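Putative NAD(P)H nitroreductase MhqN (Bacillus subtilis, PDB 3BEM) is a putative FMN-dependent NAD(P)H nitroreductase, a homodimeric flavoprotein that may contribute to the degradation and detoxification of aromatic compounds. Local coordinates at residues E45-A50 and S148-M153; Q57-V62 and L90-D95; V84-V89 and M191-K196; Q97-A102 and D126-Y131; Q101-Y106 and Q118-M123. The protein carries 3 engineered substitutions. One frame throughout, in Å; residues are numbered along the deposited sequence.

Interaction 1 of 5, residues E45-A50 and S148-M153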
# COMPACT_ATOMS: atom_id res chain seq x y z
N GLU B 45 14.10 2.24 8.00
CA GLU B 45 14.76 3.34 7.27
C GLU B 45 14.25 3.43 5.82
O GLU B 45 14.13 4.52 5.25
CB GLU B 45 16.26 3.20 7.28
CG GLU B 45 16.87 3.48 8.61
CD GLU B 45 16.92 4.95 9.07
OE1 GLU B 45 16.92 5.87 8.23
OE2 GLU B 45 17.01 5.20 10.30
N LEU B 46 13.97 2.27 5.21
CA LEU B 46 13.39 2.29 3.88
C LEU B 46 11.94 2.71 3.90
O LEU B 46 11.49 3.46 3.04
CB LEU B 46 13.50 0.90 3.21
CG LEU B 46 14.93 0.41 2.99
CD1 LEU B 46 14.88 -0.97 2.31
CD2 LEU B 46 15.79 1.38 2.19
N VAL B 47 11.17 2.17 4.86
CA VAL B 47 9.75 2.56 5.08
C VAL B 47 9.61 4.08 5.21
O VAL B 47 8.66 4.65 4.69
CB VAL B 47 9.18 1.81 6.30
CG1 VAL B 47 7.84 2.31 6.65
CG2 VAL B 47 9.17 0.29 5.97
N ALA B 48 10.58 4.75 5.84
CA ALA B 48 10.51 6.20 6.01
C ALA B 48 10.45 6.94 4.69
O ALA B 48 9.97 8.08 4.64
CB ALA B 48 11.69 6.69 6.84
N LEU B 49 10.98 6.32 3.65
CA LEU B 49 11.05 6.93 2.31
C LEU B 49 9.86 6.62 1.43
O LEU B 49 9.85 6.98 0.24
CB LEU B 49 12.34 6.50 1.61
CG LEU B 49 13.62 6.78 2.39
CD1 LEU B 49 14.87 6.26 1.65
CD2 LEU B 49 13.73 8.28 2.73
N ALA B 50 8.85 5.96 2.00
CA ALA B 50 7.61 5.75 1.27
C ALA B 50 6.95 7.07 0.97
O ALA B 50 7.09 8.01 1.75
CB ALA B 50 6.67 4.80 2.08
N SER B 148 -1.24 1.71 4.35
CA SER B 148 -1.15 0.52 3.50
C SER B 148 -0.03 0.62 2.47
O SER B 148 0.65 -0.36 2.19
CB SER B 148 -2.54 0.22 2.85
OG SER B 148 -3.53 -0.11 3.83
N LEU B 149 0.16 1.81 1.88
CA LEU B 149 1.34 2.08 1.06
C LEU B 149 2.61 1.73 1.89
O LEU B 149 3.53 1.10 1.38
CB LEU B 149 1.39 3.54 0.67
CG LEU B 149 0.36 4.01 -0.36
CD1 LEU B 149 0.41 5.55 -0.39
CD2 LEU B 149 0.59 3.47 -1.78
N SER B 150 2.67 2.23 3.12
CA SER B 150 3.81 2.03 4.00
C SER B 150 4.02 0.54 4.26
O SER B 150 5.14 0.03 4.19
CB SER B 150 3.55 2.78 5.32
OG SER B 150 4.68 2.71 6.15
N ALA B 151 2.92 -0.17 4.52
CA ALA B 151 2.98 -1.59 4.83
C ALA B 151 3.57 -2.39 3.68
O ALA B 151 4.29 -3.35 3.88
CB ALA B 151 1.59 -2.08 5.20
N MSE B 152 3.20 -2.06 2.44
CA MSE B 152 3.75 -2.77 1.29
C MSE B 152 5.25 -2.56 1.19
O MSE B 152 6.02 -3.48 0.91
CB MSE B 152 3.05 -2.33 0.02
CG MSE B 152 3.47 -3.06 -1.22
SE MSE B 152 2.73 -4.87 -1.35
CE MSE B 152 4.23 -5.95 -0.79
N MSE B 153 5.68 -1.32 1.44
CA MSE B 153 7.10 -1.01 1.50
C MSE B 153 7.78 -1.81 2.61
O MSE B 153 8.89 -2.35 2.40
CB MSE B 153 7.33 0.51 1.66
CG MSE B 153 8.78 0.86 1.81
SE MSE B 153 9.70 0.77 0.18
CE MSE B 153 9.19 2.58 -0.59
O HOH W 1 6.03 4.88 5.64

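Interaction 2 of 5, residues Q57-V62 and L90-D95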
# COMPACT_ATOMS: atom_id res chain seq x y z
N GLN B 57 3.17 11.64 6.57
CA GLN B 57 3.80 10.51 7.27
C GLN B 57 2.83 9.95 8.38
O GLN B 57 3.15 9.88 9.58
CB GLN B 57 5.14 10.95 7.79
CG GLN B 57 6.08 11.35 6.69
CD GLN B 57 7.27 12.15 7.20
OE1 GLN B 57 8.14 11.58 7.83
NE2 GLN B 57 7.28 13.49 6.98
N HIS B 58 1.67 9.51 7.90
CA HIS B 58 0.53 9.07 8.68
C HIS B 58 0.79 7.83 9.53
O HIS B 58 0.07 7.59 10.50
CB HIS B 58 -0.66 8.74 7.77
CG HIS B 58 -1.01 9.82 6.81
ND1 HIS B 58 -0.16 10.19 5.78
CD2 HIS B 58 -2.12 10.58 6.67
CE1 HIS B 58 -0.75 11.13 5.05
NE2 HIS B 58 -1.93 11.40 5.58
N THR B 59 1.77 7.03 9.14
CA THR B 59 1.94 5.67 9.61
C THR B 59 2.80 5.60 10.85
O THR B 59 3.87 6.25 10.95
CB THR B 59 2.53 4.74 8.50
OG1 THR B 59 1.89 4.97 7.26
CG2 THR B 59 2.39 3.23 8.84
N LYS B 60 2.33 4.80 11.81
CA LYS B 60 3.11 4.38 12.95
C LYS B 60 3.13 2.87 13.02
O LYS B 60 2.19 2.19 12.54
CB LYS B 60 2.62 5.02 14.25
CG LYS B 60 2.87 6.53 14.33
CD LYS B 60 2.94 7.09 15.79
CE LYS B 60 3.81 8.37 15.87
NZ LYS B 60 4.37 8.61 17.22
N TYR B 61 4.21 2.32 13.56
CA TYR B 61 4.30 0.89 13.82
C TYR B 61 4.51 0.59 15.30
O TYR B 61 5.37 1.21 15.96
CB TYR B 61 5.44 0.25 13.03
CG TYR B 61 5.29 0.30 11.52
CD1 TYR B 61 5.61 1.44 10.81
CD2 TYR B 61 4.90 -0.83 10.82
CE1 TYR B 61 5.46 1.50 9.44
CE2 TYR B 61 4.76 -0.80 9.46
CZ TYR B 61 5.04 0.36 8.77
OH TYR B 61 4.88 0.33 7.42
N VAL B 62 3.69 -0.31 15.85
CA VAL B 62 3.96 -0.85 17.17
C VAL B 62 4.50 -2.23 16.91
O VAL B 62 3.80 -3.10 16.35
CB VAL B 62 2.75 -0.88 18.03
CG1 VAL B 62 3.10 -1.56 19.36
CG2 VAL B 62 2.25 0.56 18.25
N LEU B 90 3.84 -6.88 14.09
CA LEU B 90 3.73 -5.42 13.95
C LEU B 90 2.30 -5.02 13.78
O LEU B 90 1.54 -5.68 13.03
CB LEU B 90 4.50 -4.94 12.72
CG LEU B 90 6.04 -5.07 12.76
CD1 LEU B 90 6.54 -6.48 12.73
CD2 LEU B 90 6.54 -4.31 11.53
N LEU B 91 1.89 -3.96 14.47
CA LEU B 91 0.62 -3.33 14.21
C LEU B 91 0.90 -2.09 13.42
O LEU B 91 1.66 -1.23 13.84
CB LEU B 91 -0.12 -3.04 15.52
CG LEU B 91 -0.70 -4.29 16.22
CD1 LEU B 91 -1.70 -5.06 15.29
CD2 LEU B 91 0.46 -5.18 16.82
N VAL B 92 0.30 -2.02 12.25
CA VAL B 92 0.46 -0.89 11.37
C VAL B 92 -0.70 0.07 11.65
O VAL B 92 -1.86 -0.24 11.41
CB VAL B 92 0.46 -1.31 9.89
CG1 VAL B 92 0.81 -0.08 9.00
CG2 VAL B 92 1.43 -2.53 9.62
N LEU B 93 -0.36 1.24 12.17
CA LEU B 93 -1.32 2.25 12.56
C LEU B 93 -1.32 3.39 11.56
O LEU B 93 -0.29 3.75 11.01
CB LEU B 93 -0.97 2.84 13.94
CG LEU B 93 -0.80 1.84 15.07
CD1 LEU B 93 -0.49 2.54 16.42
CD2 LEU B 93 -2.07 0.89 15.15
N GLY B 94 -2.50 3.98 11.36
CA GLY B 94 -2.63 5.20 10.61
C GLY B 94 -3.24 6.29 11.47
O GLY B 94 -4.31 6.13 12.05
N ASP B 95 -2.55 7.42 11.56
CA ASP B 95 -3.07 8.56 12.33
C ASP B 95 -4.21 9.27 11.59
O ASP B 95 -3.99 9.92 10.57
CB ASP B 95 -1.94 9.51 12.56
CG ASP B 95 -2.25 10.60 13.53
OD1 ASP B 95 -3.37 10.69 14.06
OD2 ASP B 95 -1.29 11.38 13.81

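Interaction 3 of 5, residues V84-V89 and M191-K196. With PGO (S-1,2-propanediol), chain H.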
# COMPACT_ATOMS: atom_id res chain seq x y z
N VAL B 84 1.98 -16.16 17.53
CA VAL B 84 2.87 -16.78 18.55
C VAL B 84 4.21 -17.24 17.97
O VAL B 84 5.27 -16.97 18.54
CB VAL B 84 2.10 -17.92 19.28
CG1 VAL B 84 3.00 -18.71 20.26
CG2 VAL B 84 0.88 -17.33 19.97
N SER B 85 4.16 -17.94 16.84
CA SER B 85 5.38 -18.54 16.25
C SER B 85 6.27 -17.50 15.56
O SER B 85 7.44 -17.72 15.38
CB SER B 85 5.03 -19.61 15.24
OG SER B 85 4.18 -19.09 14.23
N SER B 86 5.68 -16.39 15.11
CA SER B 86 6.45 -15.30 14.50
C SER B 86 7.60 -14.78 15.33
O SER B 86 7.62 -14.89 16.56
CB SER B 86 5.54 -14.10 14.20
OG SER B 86 5.01 -13.51 15.37
N SER B 87 8.59 -14.23 14.65
CA SER B 87 9.67 -13.53 15.35
C SER B 87 9.24 -12.20 15.95
O SER B 87 9.73 -11.83 17.01
CB SER B 87 10.87 -13.34 14.42
OG SER B 87 11.26 -14.60 13.92
N ALA B 88 8.32 -11.51 15.29
CA ALA B 88 7.73 -10.28 15.79
C ALA B 88 6.35 -10.12 15.16
O ALA B 88 6.06 -10.68 14.08
CB ALA B 88 8.61 -9.07 15.49
N VAL B 89 5.49 -9.39 15.85
CA VAL B 89 4.16 -9.01 15.34
C VAL B 89 4.11 -7.48 15.27
O VAL B 89 4.42 -6.84 16.28
CB VAL B 89 2.98 -9.51 16.21
CG1 VAL B 89 1.67 -9.12 15.46
CG2 VAL B 89 3.02 -11.02 16.44
N MSE B 191 -2.11 -5.90 10.60
CA MSE B 191 -1.12 -6.59 11.39
C MSE B 191 -0.16 -7.26 10.40
O MSE B 191 -0.56 -7.72 9.34
CB MSE B 191 -1.84 -7.59 12.29
CG MSE B 191 -0.98 -8.43 13.14
SE MSE B 191 -2.16 -9.67 14.17
CE MSE B 191 -3.06 -8.28 15.12
N ILE B 192 1.13 -7.29 10.72
CA ILE B 192 2.10 -8.02 9.91
C ILE B 192 2.93 -8.86 10.83
O ILE B 192 3.60 -8.31 11.72
CB ILE B 192 3.03 -7.08 9.12
CG1 ILE B 192 2.19 -6.13 8.23
CG2 ILE B 192 4.02 -7.90 8.27
CD1 ILE B 192 3.02 -5.00 7.56
N THR B 193 2.94 -10.16 10.58
CA THR B 193 3.90 -11.03 11.25
C THR B 193 5.15 -11.12 10.41
O THR B 193 5.09 -11.09 9.17
CB THR B 193 3.35 -12.43 11.54
OG1 THR B 193 2.62 -12.94 10.43
CG2 THR B 193 2.47 -12.41 12.75
N ILE B 194 6.30 -11.27 11.08
CA ILE B 194 7.58 -11.42 10.41
C ILE B 194 8.34 -12.58 11.06
O ILE B 194 8.24 -12.80 12.27
CB ILE B 194 8.38 -10.09 10.44
CG1 ILE B 194 9.66 -10.23 9.62
CG2 ILE B 194 8.70 -9.65 11.92
CD1 ILE B 194 10.35 -8.92 9.37
N GLY B 195 9.09 -13.33 10.26
CA GLY B 195 9.84 -14.44 10.74
C GLY B 195 10.44 -15.22 9.61
O GLY B 195 10.66 -14.66 8.54
N LYS B 196 10.73 -16.50 9.85
CA LYS B 196 11.29 -17.39 8.82
C LYS B 196 10.30 -18.52 8.64
O LYS B 196 9.94 -19.22 9.63
CB LYS B 196 12.66 -17.92 9.22
CG LYS B 196 13.74 -16.85 9.45
CD LYS B 196 14.11 -16.01 8.21
CE LYS B 196 15.28 -15.00 8.53
NZ LYS B 196 16.62 -15.58 8.70
C1 PGO H . 12.49 -12.52 19.06
C2 PGO H . 12.49 -11.18 19.79
C3 PGO H . 12.24 -11.36 21.30
O1 PGO H . 12.33 -12.41 17.64
O2 PGO H . 13.74 -10.49 19.53
O HOH W 2 10.29 -17.16 12.62

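Interaction 4 of 5, residues Q97-A102 and D126-Y131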
# COMPACT_ATOMS: atom_id res chain seq x y z
N GLN B 97 -5.60 11.86 12.64
CA GLN B 97 -5.34 13.31 12.84
C GLN B 97 -3.96 13.73 12.31
O GLN B 97 -3.37 14.71 12.78
CB GLN B 97 -5.47 13.67 14.33
CG GLN B 97 -6.82 13.33 14.91
CD GLN B 97 -7.97 13.99 14.14
OE1 GLN B 97 -8.95 13.34 13.80
NE2 GLN B 97 -7.83 15.27 13.87
N ALA B 98 -3.44 12.97 11.32
CA ALA B 98 -2.08 13.24 10.76
C ALA B 98 -1.92 14.69 10.32
O ALA B 98 -0.86 15.28 10.47
CB ALA B 98 -1.79 12.31 9.56
N TYR B 99 -2.98 15.28 9.80
CA TYR B 99 -2.87 16.59 9.23
C TYR B 99 -2.50 17.66 10.25
O TYR B 99 -1.97 18.70 9.89
CB TYR B 99 -4.19 16.95 8.56
CG TYR B 99 -5.33 17.14 9.52
CD1 TYR B 99 -6.09 16.05 9.96
CD2 TYR B 99 -5.65 18.40 10.02
CE1 TYR B 99 -7.13 16.22 10.83
CE2 TYR B 99 -6.69 18.56 10.92
CZ TYR B 99 -7.43 17.45 11.30
OH TYR B 99 -8.45 17.62 12.20
N GLN B 100 -2.80 17.39 11.52
CA GLN B 100 -2.41 18.31 12.62
C GLN B 100 -0.92 18.51 12.76
O GLN B 100 -0.49 19.46 13.41
CB GLN B 100 -2.98 17.86 13.97
CG GLN B 100 -4.48 18.02 14.02
CD GLN B 100 -5.18 17.32 15.20
OE1 GLN B 100 -6.39 17.41 15.34
NE2 GLN B 100 -4.42 16.62 16.04
N GLN B 101 -0.11 17.63 12.18
CA GLN B 101 1.34 17.83 12.25
C GLN B 101 1.90 18.56 11.03
O GLN B 101 3.10 18.62 10.87
CB GLN B 101 2.07 16.52 12.41
CG GLN B 101 1.63 15.65 13.56
CD GLN B 101 2.47 14.40 13.68
OE1 GLN B 101 3.66 14.39 13.31
NE2 GLN B 101 1.88 13.33 14.21
N ALA B 102 1.05 19.06 10.15
CA ALA B 102 1.55 19.83 9.00
C ALA B 102 2.47 20.99 9.43
O ALA B 102 3.56 21.15 8.91
CB ALA B 102 0.37 20.36 8.15
N ASP B 126 -3.40 25.05 3.46
CA ASP B 126 -3.85 24.20 2.36
C ASP B 126 -4.02 22.74 2.82
O ASP B 126 -5.06 22.12 2.57
CB ASP B 126 -2.85 24.22 1.18
CG ASP B 126 -3.03 25.44 0.23
OD1 ASP B 126 -4.01 26.21 0.35
OD2 ASP B 126 -2.15 25.60 -0.67
N THR B 127 -3.01 22.20 3.51
CA THR B 127 -3.03 20.81 3.94
C THR B 127 -4.11 20.56 4.99
O THR B 127 -4.92 19.67 4.87
CB THR B 127 -1.65 20.35 4.49
OG1 THR B 127 -0.68 20.42 3.44
CG2 THR B 127 -1.72 18.90 5.00
N VAL B 128 -4.15 21.40 6.01
CA VAL B 128 -5.16 21.27 7.05
C VAL B 128 -6.58 21.39 6.49
O VAL B 128 -7.45 20.55 6.78
CB VAL B 128 -4.87 22.28 8.18
CG1 VAL B 128 -5.96 22.27 9.25
CG2 VAL B 128 -3.51 21.94 8.77
N SER B 129 -6.81 22.40 5.66
CA SER B 129 -8.13 22.57 5.12
C SER B 129 -8.52 21.47 4.13
O SER B 129 -9.68 21.14 4.07
CB SER B 129 -8.31 23.97 4.50
OG SER B 129 -7.59 24.08 3.30
N PHE B 130 -7.57 20.90 3.39
CA PHE B 130 -7.87 19.75 2.54
C PHE B 130 -8.54 18.63 3.36
O PHE B 130 -9.58 18.09 2.97
CB PHE B 130 -6.60 19.21 1.87
CG PHE B 130 -6.87 18.26 0.75
CD1 PHE B 130 -7.00 16.90 0.98
CD2 PHE B 130 -7.00 18.71 -0.56
CE1 PHE B 130 -7.23 16.01 -0.04
CE2 PHE B 130 -7.24 17.83 -1.59
CZ PHE B 130 -7.38 16.47 -1.33
N TYR B 131 -7.98 18.30 4.51
CA TYR B 131 -8.54 17.30 5.39
C TYR B 131 -9.82 17.74 6.09
O TYR B 131 -10.84 17.08 6.01
CB TYR B 131 -7.52 16.84 6.44
CG TYR B 131 -6.49 15.87 5.87
CD1 TYR B 131 -5.49 16.31 4.99
CD2 TYR B 131 -6.57 14.51 6.15
CE1 TYR B 131 -4.56 15.43 4.47
CE2 TYR B 131 -5.62 13.60 5.63
CZ TYR B 131 -4.64 14.07 4.77
OH TYR B 131 -3.76 13.16 4.23

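Interaction 5 of 5, residues Q101-Y106 and Q118-M123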
# COMPACT_ATOMS: atom_id res chain seq x y z
N GLN B 101 -0.11 17.63 12.18
CA GLN B 101 1.34 17.83 12.25
C GLN B 101 1.90 18.56 11.03
O GLN B 101 3.10 18.62 10.87
CB GLN B 101 2.07 16.52 12.41
CG GLN B 101 1.63 15.65 13.56
CD GLN B 101 2.47 14.40 13.68
OE1 GLN B 101 3.66 14.39 13.31
NE2 GLN B 101 1.88 13.33 14.21
N ALA B 102 1.05 19.06 10.15
CA ALA B 102 1.55 19.83 9.00
C ALA B 102 2.47 20.99 9.43
O ALA B 102 3.56 21.15 8.91
CB ALA B 102 0.37 20.36 8.15
N ALA B 103 2.04 21.77 10.41
CA ALA B 103 2.83 22.93 10.86
C ALA B 103 4.23 22.49 11.29
O ALA B 103 5.20 23.14 10.94
CB ALA B 103 2.13 23.64 11.97
N ASP B 104 4.34 21.40 12.05
CA ASP B 104 5.65 20.90 12.45
C ASP B 104 6.44 20.31 11.31
O ASP B 104 7.64 20.56 11.19
CB ASP B 104 5.52 19.85 13.56
CG ASP B 104 5.03 20.45 14.88
OD1 ASP B 104 5.50 21.55 15.30
OD2 ASP B 104 4.16 19.79 15.51
N ILE B 105 5.79 19.50 10.47
CA ILE B 105 6.50 18.85 9.37
C ILE B 105 7.10 19.85 8.37
O ILE B 105 8.24 19.67 7.92
CB ILE B 105 5.60 17.82 8.68
CG1 ILE B 105 5.30 16.69 9.67
CG2 ILE B 105 6.26 17.33 7.34
CD1 ILE B 105 4.34 15.61 9.16
N TYR B 106 6.39 20.94 8.10
CA TYR B 106 6.76 21.90 7.07
C TYR B 106 7.68 23.01 7.61
O TYR B 106 8.21 23.80 6.86
CB TYR B 106 5.55 22.55 6.42
CG TYR B 106 4.56 21.61 5.80
CD1 TYR B 106 4.93 20.30 5.43
CD2 TYR B 106 3.27 22.01 5.52
CE1 TYR B 106 4.00 19.41 4.88
CE2 TYR B 106 2.37 21.16 4.99
CZ TYR B 106 2.73 19.86 4.66
OH TYR B 106 1.78 19.02 4.09
N GLN B 118 4.62 33.79 5.24
CA GLN B 118 3.32 33.73 4.57
C GLN B 118 3.11 32.44 3.76
O GLN B 118 2.04 31.82 3.84
CB GLN B 118 3.11 34.96 3.65
N GLU B 119 4.13 32.06 2.98
CA GLU B 119 4.07 30.87 2.14
C GLU B 119 3.93 29.61 3.01
O GLU B 119 3.16 28.70 2.70
CB GLU B 119 5.35 30.73 1.27
CG GLU B 119 5.49 31.75 0.18
CD GLU B 119 6.84 31.69 -0.56
OE1 GLU B 119 7.91 31.50 0.07
OE2 GLU B 119 6.83 31.87 -1.80
N TYR B 120 4.69 29.56 4.09
CA TYR B 120 4.61 28.45 5.04
C TYR B 120 3.23 28.42 5.67
O TYR B 120 2.60 27.39 5.73
CB TYR B 120 5.73 28.57 6.09
CG TYR B 120 5.49 27.79 7.36
CD1 TYR B 120 5.82 26.44 7.44
CD2 TYR B 120 4.92 28.39 8.48
CE1 TYR B 120 5.59 25.74 8.62
CE2 TYR B 120 4.71 27.69 9.65
CZ TYR B 120 5.03 26.36 9.70
OH TYR B 120 4.80 25.65 10.88
N ASP B 121 2.72 29.55 6.14
CA ASP B 121 1.37 29.55 6.71
C ASP B 121 0.32 29.08 5.71
O ASP B 121 -0.61 28.36 6.08
CB ASP B 121 0.98 30.94 7.22
CG ASP B 121 1.74 31.32 8.48
OD1 ASP B 121 2.34 30.45 9.13
OD2 ASP B 121 1.73 32.52 8.84
N HIS B 122 0.49 29.49 4.44
CA HIS B 122 -0.43 29.12 3.37
C HIS B 122 -0.37 27.60 3.13
O HIS B 122 -1.41 26.94 2.95
CB HIS B 122 -0.06 29.85 2.08
CG HIS B 122 -0.93 29.48 0.92
ND1 HIS B 122 -2.22 29.95 0.80
CD2 HIS B 122 -0.71 28.67 -0.14
CE1 HIS B 122 -2.76 29.45 -0.30
NE2 HIS B 122 -1.87 28.66 -0.88
N MSE B 123 0.85 27.07 3.10
CA MSE B 123 1.03 25.63 2.84
C MSE B 123 0.39 24.78 3.94
O MSE B 123 -0.27 23.77 3.65
CB MSE B 123 2.48 25.29 2.70
CG MSE B 123 2.73 23.83 2.47
SE MSE B 123 4.63 23.41 2.43
CE MSE B 123 5.05 24.34 0.74

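Interaction 1 of 5, residues E45-A50 and S148-M153
M153, a selenomethionine in this crystal, stretches from helix 136-161 to the end of helix 37-47, and the tightly packed part of the contact gathers round its flexible chain. Its CG lies 3.8 Å from CA of V47. Bends at chi2 (76°) and chi3 (82°) then carry CE to 4.0 Å from CA of A50, although a second conformer is deposited and leaves this end less certain. Such an unbranched chain can follow the type I turn V47-A50, and the small A50 lets the helix come near, its CB 4.4 Å from CA of S150. V47 covers the remaining flank: CG1, held anti to its own nitrogen, comes to 3.2 Å from S150 OG. The looser part is next to V47 CG1, where a water fills in, donating to V47 O at 2.8 Å and bonding S150 OG at 2.6 Å. That hydroxyl is further bonded to Y61 OH. A48 turns away, and its carbonyl, like those of L49 and A50, receives an arginine (R208 or R23) of the second subunit. The chemistry implies that the two segments cohere by apolar fit, with their polar groups joined through the water.

Interaction 2 of 5, residues Q57-V62 and L90-D95
An antiparallel strand pair, 59-62 against 90-95, forms this part of the central sheet, with K60 and L93 as a hydrogen-bonded pair at its middle. K60 N donates to L93 O at 2.9 Å, from above the carbonyl plane, while L93 N returns a bond to K60 O at 2.7 Å. V62 and L91 repeat the exchange, V62 N lying in the plane of the L91 carbonyl, and D95 N closes the end on H58 O at 2.8 Å. Between them, T59 with G94 and Y61 with V92 are non-hydrogen-bonded pairs. This is the flank of the nitroreductase sheet to which the partner subunit adds: Y61 and V62 pair in parallel with a strand of the second subunit, so the sheet crosses the dimer interface. On the face turned to helix 136-161, T59 CG2 meets V92 CG1 at 3.7 Å, and the Y61 ring lies alongside V92, its CE2 3.8 Å from V92 CG2. CD2 of the same ring meets L90 CD2. With an alanine here, the strand would probably lose the ring packed beside V92 and L90, and S150 OG its tyrosine partner. On the other face V62 and L93 are branched and aliphatic, and V62 CG2 rests 3.8 Å from L93 CD1, whereas the K60 chain leads away, its NZ weakly bonded to E213 O of the second subunit.

Interaction 3 of 5, residues V84-V89 and M191-K196
A classic beta bulge opens strand 88-95: two residues, S87 and A88, stand opposite the single I194 of strand 186-195. The carbonyl of I194 consequently receives two donors. A88 N gives the straighter bond, 3.3 Å to I194 O with an N-H...O angle of 157°; S87 N is nearer to that oxygen but bent, a weak bond. In return I194 N donates to A88 O at 3.1 Å. The remaining polar atoms of S87 find partners elsewhere. S87 OG donates to H33 O and accepts from a water at 3.0 Å, and the same water accepts from K196 N. S87 O takes the O1 hydroxyl of a propanediol molecule, probably from the crystallisation liquor, which is bonded to I35 O as well. S86, the first residue to leave the helix, turns its OG back to V83 O, while T193 OG1 makes a weak bond to C166 O on the neighbouring strand 164-168. Serine suits these places because its short hydroxyl reaches nearby backbone. G195 suits its place, since a CB there would crowd S87 N. On the face that carries A88 and I194, A88 CB stands 3.6 Å from I194 CG2.

Interaction 4 of 5, residues Q97-A102 and D126-Y131
Y99 and Y131 lie against each other in opposite directions, each placing its CB over a face of the other's ring. The CB of Y99 is 4.0 Å from the centroid of the Y131 ring, and the CB of Y131 4.2 Å from that of Y99. The ring planes differ by 17° but are displaced, with little ring-on-ring overlap; two CH-pi contacts carry the pair. V128 fits its branches round Y99, CG1 at the ring edge 4.0 Å from Y99 CD2 and CG2 against Y99 O. Further along the chain, the small A102 lets T127 in, its CB 4.1 Å from T127 CG2. The next shell fixes the rings. A chi1 of 68° lays the Y99 ring along Y131 CB with its edge to V128, and Y99 OH bonds K139 NZ; Q97 NE2 reaches it weakly while bonding Q100 OE1. Y131 OH is held by H58 NE2. A serine in place of Y99 keeps the CB but would probably leave Y131 CB and V128 CG1 without the ring they pack on, and K139 NZ without its phenolic mate. This is a 3-10 lead-in, 98-101, packed on helix 117-134 and ending at Q101, the N-cap of helix 102-111.

Interaction 5 of 5, residues Q101-Y106 and Q118-M123
Y120 reaches over from helix 117-134 with its ring edge turned to helix 102-111, whereas Y106 reaches back and offers a ring face. With CG of Y120 anti to its backbone nitrogen (chi1 160°), the phenol extends across the gap and its OH donates to A103 O, a short bond of 2.5 Å. That oxygen lies in the plane of the ring, but the hydroxyl approaches the carbonyl well to one side, at a C=O...O angle of 114°. A103 suits the spot because its methyl is small enough for the OH to come within 3.5 Å of CB. Further along the same edge, Y120 CE1 touches Y106 C at 3.6 Å. The Y106 ring is clasped from both sides: A102 O stands over one face, and SE of M123, a selenomethionine here, over the opposite one, 4.0 Å from the centroid. This is a Met-aromatic contact, and M123 CG packs on Y106 CD2 at 3.6 Å. Y106 OH is bonded to F54 O and to T127 OG1, which ties down the far end of the ring. The segment axes (102-106 and 118-123) come no closer than 10.0 Å, which such long side chains can span. The two helices run roughly antiparallel (136° between the segment directions) and are inserted between strand 88-95 and helix 136-161, consistent with the helical excursion of nitroreductases that borders the flavin pocket.

Interactions 1, 2 and 3 build the core. Interactions 2 and 3 share strand 88-95, their centres about 16 Å apart, and so place it between strands 59-64 and 186-195. Interaction 1 sets helix 37-47 against helix 136-161, which lies on this sheet, its centre about 10 Å from that of interaction 2. Interactions 4 and 5, about 9 Å apart, both use helix 117-134 and lie out on the helical insertion; interaction 5 is about 38 Å from interaction 3, on the opposite side of the chain's centre. Along the chain, their segments fall between strand 88-95 and helix 136-161. All but interaction 3 touch the second subunit, in keeping with the homodimer.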